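Local atomic coordinates of alpha,alpha-trehalose-phosphate synthase (UDP-forming) (Burkholderia multivorans, PDB entry 5UOF), a protein that belongs to glycosyltransferase family 20, a family of enzymes built on the two-domain GT-B fold. Residues S396-A401 and V411-L416; Q285-M290 and D421-A426. One frame throughout, in Å; residues are numbered along the deposited sequence.

Contact 1: residues S396-A401 and V411-L416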
loop_
_atom_site.group_PDB
_atom_site.type_symbol
_atom_site.label_atom_id
_atom_site.label_comp_id
_atom_site.label_asym_id
_atom_site.label_seq_id
_atom_site.Cartn_x
_atom_site.Cartn_y
_atom_site.Cartn_z
ATOM N N SER A 396 3.869 11.124 13.617
ATOM C CA SER A 396 3.202 10.641 12.411
ATOM C C SER A 396 1.963 9.823 12.751
ATOM O O SER A 396 2.001 8.942 13.616
ATOM C CB SER A 396 4.158 9.761 11.606
ATOM O OG SER A 396 3.454 9.044 10.596
ATOM N N GLU A 397 0.873 10.080 12.026
ATOM C CA GLU A 397 -0.342 9.294 12.189
ATOM C C GLU A 397 -0.179 7.851 11.732
ATOM O O GLU A 397 -1.085 7.050 11.968
ATOM C CB GLU A 397 -1.496 9.926 11.414
ATOM C CG GLU A 397 -1.273 9.990 9.928
ATOM C CD GLU A 397 -2.513 10.495 9.219
ATOM O OE1 GLU A 397 -3.407 9.678 8.916
ATOM O OE2 GLU A 397 -2.600 11.718 9.004
ATOM N N PHE A 398 0.913 7.521 11.047
ATOM C CA PHE A 398 1.164 6.151 10.609
ATOM C C PHE A 398 2.093 5.395 11.541
ATOM O O PHE A 398 2.530 4.281 11.198
ATOM C CB PHE A 398 1.747 6.141 9.206
ATOM C CG PHE A 398 0.878 6.828 8.181
ATOM C CD1 PHE A 398 -0.328 6.274 7.794
ATOM C CD2 PHE A 398 1.282 8.024 7.608
ATOM C CE1 PHE A 398 -1.123 6.900 6.838
ATOM C CE2 PHE A 398 0.493 8.659 6.661
ATOM C CZ PHE A 398 -0.702 8.098 6.278
ATOM N N ALA A 399 2.430 5.975 12.686
ATOM C CA ALA A 399 3.127 5.246 13.743
ATOM C C ALA A 399 2.095 4.614 14.666
ATOM O O ALA A 399 1.081 5.234 15.004
ATOM C CB ALA A 399 4.047 6.174 14.536
ATOM N N GLY A 400 2.340 3.360 15.049
ATOM C CA GLY A 400 1.405 2.680 15.929
ATOM C C GLY A 400 1.129 3.444 17.209
ATOM O O GLY A 400 0.023 3.372 17.758
ATOM N N ALA A 401 2.124 4.182 17.703
ATOM C CA ALA A 401 1.972 4.908 18.964
ATOM C C ALA A 401 0.949 6.037 18.864
ATOM O O ALA A 401 0.468 6.510 19.902
ATOM C CB ALA A 401 3.322 5.476 19.414
ATOM N N VAL A 411 0.555 14.343 12.628
ATOM C CA VAL A 411 0.718 14.873 11.278
ATOM C C VAL A 411 0.798 13.739 10.264
ATOM O O VAL A 411 1.122 12.588 10.580
ATOM C CB VAL A 411 1.965 15.769 11.146
ATOM C CG1 VAL A 411 1.843 16.971 12.069
ATOM C CG2 VAL A 411 3.225 14.976 11.463
ATOM N N ASN A 412 0.505 14.093 9.027
ATOM C CA ASN A 412 0.711 13.202 7.902
ATOM C C ASN A 412 2.053 13.561 7.281
ATOM O O ASN A 412 2.186 14.655 6.714
ATOM C CB ASN A 412 -0.425 13.366 6.888
ATOM C CG ASN A 412 -0.344 12.365 5.741
ATOM O OD1 ASN A 412 0.739 11.974 5.328
ATOM N ND2 ASN A 412 -1.501 11.969 5.205
ATOM N N PRO A 413 3.068 12.698 7.359
ATOM C CA PRO A 413 4.406 13.086 6.880
ATOM C C PRO A 413 4.496 13.261 5.373
ATOM O O PRO A 413 5.496 13.822 4.896
ATOM C CB PRO A 413 5.305 11.940 7.368
ATOM C CG PRO A 413 4.384 10.764 7.491
ATOM C CD PRO A 413 3.037 11.326 7.893
ATOM N N TYR A 414 3.485 12.836 4.611
ATOM C CA TYR A 414 3.416 13.136 3.188
ATOM C C TYR A 414 2.941 14.553 2.913
ATOM O O TYR A 414 2.867 14.955 1.751
ATOM C CB TYR A 414 2.497 12.144 2.489
ATOM C CG TYR A 414 3.053 10.744 2.569
ATOM C CD1 TYR A 414 3.987 10.299 1.639
ATOM C CD2 TYR A 414 2.678 9.884 3.593
ATOM C CE1 TYR A 414 4.510 9.025 1.704
ATOM C CE2 TYR A 414 3.202 8.588 3.668
ATOM C CZ TYR A 414 4.117 8.176 2.725
ATOM O OH TYR A 414 4.642 6.909 2.770
ATOM N N ASP A 415 2.627 15.311 3.950
ATOM C CA ASP A 415 2.189 16.694 3.828
ATOM C C ASP A 415 3.267 17.542 4.501
ATOM O O ASP A 415 3.184 17.825 5.696
ATOM C CB ASP A 415 0.823 16.848 4.468
ATOM C CG ASP A 415 0.222 18.221 4.268
ATOM O OD1 ASP A 415 0.938 19.157 3.838
ATOM O OD2 ASP A 415 -0.989 18.362 4.544
ATOM N N LEU A 416 4.286 17.941 3.734
ATOM C CA LEU A 416 5.414 18.662 4.322
ATOM C C LEU A 416 4.968 19.966 4.962
ATOM O O LEU A 416 5.500 20.366 6.005
ATOM C CB LEU A 416 6.491 18.941 3.274
ATOM C CG LEU A 416 7.078 17.719 2.564
ATOM C CD1 LEU A 416 8.134 18.156 1.559
ATOM C CD2 LEU A 416 7.658 16.767 3.584
HETATM O O HOH W 1 -4.163 12.625 7.176
#
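F398 turns the edge of its ring to segment 411-416, and N412 and P413 come up along that edge. F398 CE2 lies 3.6 Å from N412 OD1, which sits near the ring plane, while the amide as a whole stands almost upright to the ring with 84° between the planes. P413 reaches the same rim, its CD 3.8 Å from F398 CD2, and F398 CE2 in turn lies at the edge of the Y414 ring. The amide oxygen of N412 has a second job, accepting the backbone N of Y414 at 3.0 Å in an Asx turn that fixes how the side chain is rotated. An ST turn does the equivalent across the way: S396 OG accepts from F398 N, donates a hydrogen bond to P369 O, and packs 3.6 Å from P413 CD. Both turns leave the C-terminal ends of neighbouring parallel strands, bridged at S396 and V411, in the six-stranded Rossmann-like sheet of one GT-B half. The bridge is made by V411 O accepting from E397 N at 2.9 Å, with V411 also bonded to L395. The E397 side chain starts out over the F398 ring: chi1 of 62° sets CG between the backbone N and the carbonyl carbon, 3.9 Å above the ring centre. From there the chain runs extended and brings OE2 to 3.5 Å from N412 CB. A water donates to E397 OE2 and weakly bridges to N412 ND2. The stronger partners belong to the second subunit, whose R174 forms a salt bridge with E397 OE1 and takes a hydrogen bond from N412 ND2 on its backbone O.

Contact 2: residues Q285-M290 and D421-A426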
loop_
_atom_site.group_PDB
_atom_site.type_symbol
_atom_site.label_atom_id
_atom_site.label_comp_id
_atom_site.label_asym_id
_atom_site.label_seq_id
_atom_site.Cartn_x
_atom_site.Cartn_y
_atom_site.Cartn_z
ATOM N N GLN A 285 13.108 18.203 5.138
ATOM C CA GLN A 285 12.537 19.219 4.259
ATOM C C GLN A 285 11.426 19.997 4.950
ATOM O O GLN A 285 11.207 21.172 4.638
ATOM C CB GLN A 285 12.015 18.576 2.968
ATOM C CG GLN A 285 13.142 18.072 2.066
ATOM C CD GLN A 285 12.642 17.550 0.732
ATOM O OE1 GLN A 285 11.439 17.423 0.518
ATOM N NE2 GLN A 285 13.572 17.242 -0.173
ATOM N N ALA A 286 10.689 19.355 5.852
ATOM C CA ALA A 286 9.667 20.098 6.580
ATOM C C ALA A 286 10.291 21.092 7.549
ATOM O O ALA A 286 9.733 22.169 7.767
ATOM C CB ALA A 286 8.739 19.138 7.315
ATOM N N PHE A 287 11.437 20.748 8.146
ATOM C CA PHE A 287 12.148 21.714 8.980
ATOM C C PHE A 287 12.633 22.887 8.140
ATOM O O PHE A 287 12.534 24.050 8.554
ATOM C CB PHE A 287 13.317 21.016 9.681
ATOM C CG PHE A 287 14.062 21.890 10.653
ATOM C CD1 PHE A 287 13.462 22.315 11.825
ATOM C CD2 PHE A 287 15.375 22.271 10.398
ATOM C CE1 PHE A 287 14.160 23.125 12.727
ATOM C CE2 PHE A 287 16.074 23.064 11.300
ATOM C CZ PHE A 287 15.465 23.500 12.454
ATOM N N GLU A 288 13.159 22.594 6.950
ATOM C CA GLU A 288 13.550 23.643 6.016
ATOM C C GLU A 288 12.370 24.550 5.691
ATOM O O GLU A 288 12.491 25.777 5.719
ATOM C CB GLU A 288 14.091 23.007 4.736
ATOM C CG GLU A 288 14.416 24.005 3.639
ATOM C CD GLU A 288 14.642 23.340 2.289
ATOM O OE1 GLU A 288 14.364 22.121 2.155
ATOM O OE2 GLU A 288 15.099 24.045 1.364
ATOM N N ARG A 289 11.217 23.948 5.389
ATOM C CA ARG A 289 10.027 24.714 5.041
ATOM C C ARG A 289 9.590 25.590 6.203
ATOM O O ARG A 289 9.190 26.737 6.006
ATOM C CB ARG A 289 8.903 23.761 4.625
ATOM C CG ARG A 289 7.657 24.440 4.110
ATOM C CD ARG A 289 6.765 23.455 3.338
ATOM N NE ARG A 289 7.396 22.960 2.114
ATOM C CZ ARG A 289 6.764 22.258 1.174
ATOM N NH1 ARG A 289 5.480 21.955 1.314
ATOM N NH2 ARG A 289 7.413 21.852 0.093
ATOM N N MET A 290 9.678 25.078 7.432
ATOM C CA MET A 290 9.324 25.912 8.573
ATOM C C MET A 290 10.240 27.128 8.669
ATOM O O MET A 290 9.775 28.246 8.908
ATOM C CB MET A 290 9.376 25.091 9.860
ATOM C CG MET A 290 8.686 25.782 11.019
ATOM S SD MET A 290 9.523 25.413 12.560
ATOM C CE MET A 290 11.050 26.330 12.346
ATOM N N ASP A 421 4.100 23.353 9.707
ATOM C CA ASP A 421 3.202 24.102 10.582
ATOM C C ASP A 421 3.192 23.506 11.987
ATOM O O ASP A 421 3.106 24.240 12.979
ATOM C CB ASP A 421 1.779 24.111 10.017
ATOM C CG ASP A 421 1.645 24.917 8.728
ATOM O OD1 ASP A 421 2.543 25.726 8.391
ATOM O OD2 ASP A 421 0.612 24.739 8.052
ATOM N N ALA A 422 3.253 22.174 12.091
ATOM C CA ALA A 422 3.243 21.532 13.406
ATOM C C ALA A 422 4.522 21.829 14.177
ATOM O O ALA A 422 4.483 22.055 15.392
ATOM C CB ALA A 422 3.051 20.024 13.256
ATOM N N LEU A 423 5.662 21.847 13.488
ATOM C CA LEU A 423 6.906 22.249 14.139
ATOM C C LEU A 423 6.811 23.672 14.676
ATOM O O LEU A 423 7.205 23.948 15.818
ATOM C CB LEU A 423 8.071 22.134 13.162
ATOM C CG LEU A 423 8.525 20.711 12.773
ATOM C CD1 LEU A 423 9.504 20.806 11.621
ATOM C CD2 LEU A 423 9.162 19.978 13.954
ATOM N N GLU A 424 6.302 24.603 13.853
ATOM C CA GLU A 424 6.180 25.984 14.307
ATOM C C GLU A 424 5.235 26.084 15.498
ATOM O O GLU A 424 5.526 26.782 16.477
ATOM C CB GLU A 424 5.698 26.873 13.161
ATOM C CG GLU A 424 5.644 28.351 13.543
ATOM C CD GLU A 424 5.144 29.228 12.406
ATOM O OE1 GLU A 424 4.895 28.695 11.301
ATOM O OE2 GLU A 424 4.999 30.450 12.623
ATOM N N ARG A 425 4.109 25.370 15.438
ATOM C CA ARG A 425 3.160 25.387 16.541
ATOM C C ARG A 425 3.779 24.792 17.799
ATOM O O ARG A 425 3.621 25.332 18.902
ATOM C CB ARG A 425 1.904 24.611 16.161
ATOM C CG ARG A 425 0.900 24.566 17.278
ATOM C CD ARG A 425 -0.443 24.030 16.840
ATOM N NE ARG A 425 -1.332 23.907 17.990
ATOM C CZ ARG A 425 -2.466 23.228 17.983
ATOM N NH1 ARG A 425 -2.873 22.608 16.867
ATOM N NH2 ARG A 425 -3.188 23.173 19.096
ATOM N N ALA A 426 4.498 23.681 17.644
ATOM C CA ALA A 426 5.157 23.046 18.784
ATOM C C ALA A 426 6.159 23.986 19.451
ATOM O O ALA A 426 6.231 24.061 20.685
ATOM C CB ALA A 426 5.853 21.769 18.320
#
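Helical segments 285-290 and 421-426 pass each other with their axes 9.0 Å apart at closest approach and a signed crossing angle of -63°. The backbones come nearest at M290 and E424, whose CA atoms are 6.5 Å apart. No hydrogen bond joins the two segments, and the packing is carried mostly by M290 and L423, which point toward each other's helix and cross at about a right angle. L423 has CG anti to the carbonyl carbon (chi1 -71°), and its CD1 methyl reaches across to rest 3.8 Å from F287 CA. The same methyl lies at the edge of the F287 ring, 4.2 Å from the ring atom F287 CD1, and 4.1 Å from A286 O, so it meets backbone as much as side chain. M290 approaches from the other helix with a chain bent at chi2 and chi3. In one of its two modelled conformers the sulfur SD sits 3.6 Å from L423 CB and equally near the backbone N of E424, while M290 CG lies 3.8 Å from E424 CB; the alternative conformer makes these details less certain. E424 takes part through its CB, toward the margin of an otherwise buried interface. Beneath the crossing lies the parallel sheet, where Y366 of strand 364-367 is touched by both A286 and L423. Helix 416-428 follows strand 409-411 at the edge of that sheet and packs back on it, A426 against L409. Helix 280-293 is backed in turn by helix 314-335, where E288, whose side chain starts away from 421-426, forms salt bridges with R330 and R334.

The two contacts have centres 14 Å apart and share helix 416-428, which starts at the end of contact 1 and carries half of contact 2. They touch directly: V411 CG1 packs 3.5 Å from A422 CB, and L416 CD1 lies 3.5 Å from Q285 OE1 on helix 280-293. A bound serine lies closer to contact 1, where D415 OD2 accepts a hydrogen bond from its N, than to contact 2, whose A286 side chain is about 13 Å from it. The sodium ion, at the site formed by R360, S362 and Q385, is about 14 Å from the L423 side chain. R109 of the second subunit forms a salt bridge with D421 and a long, weak ion pair with D415.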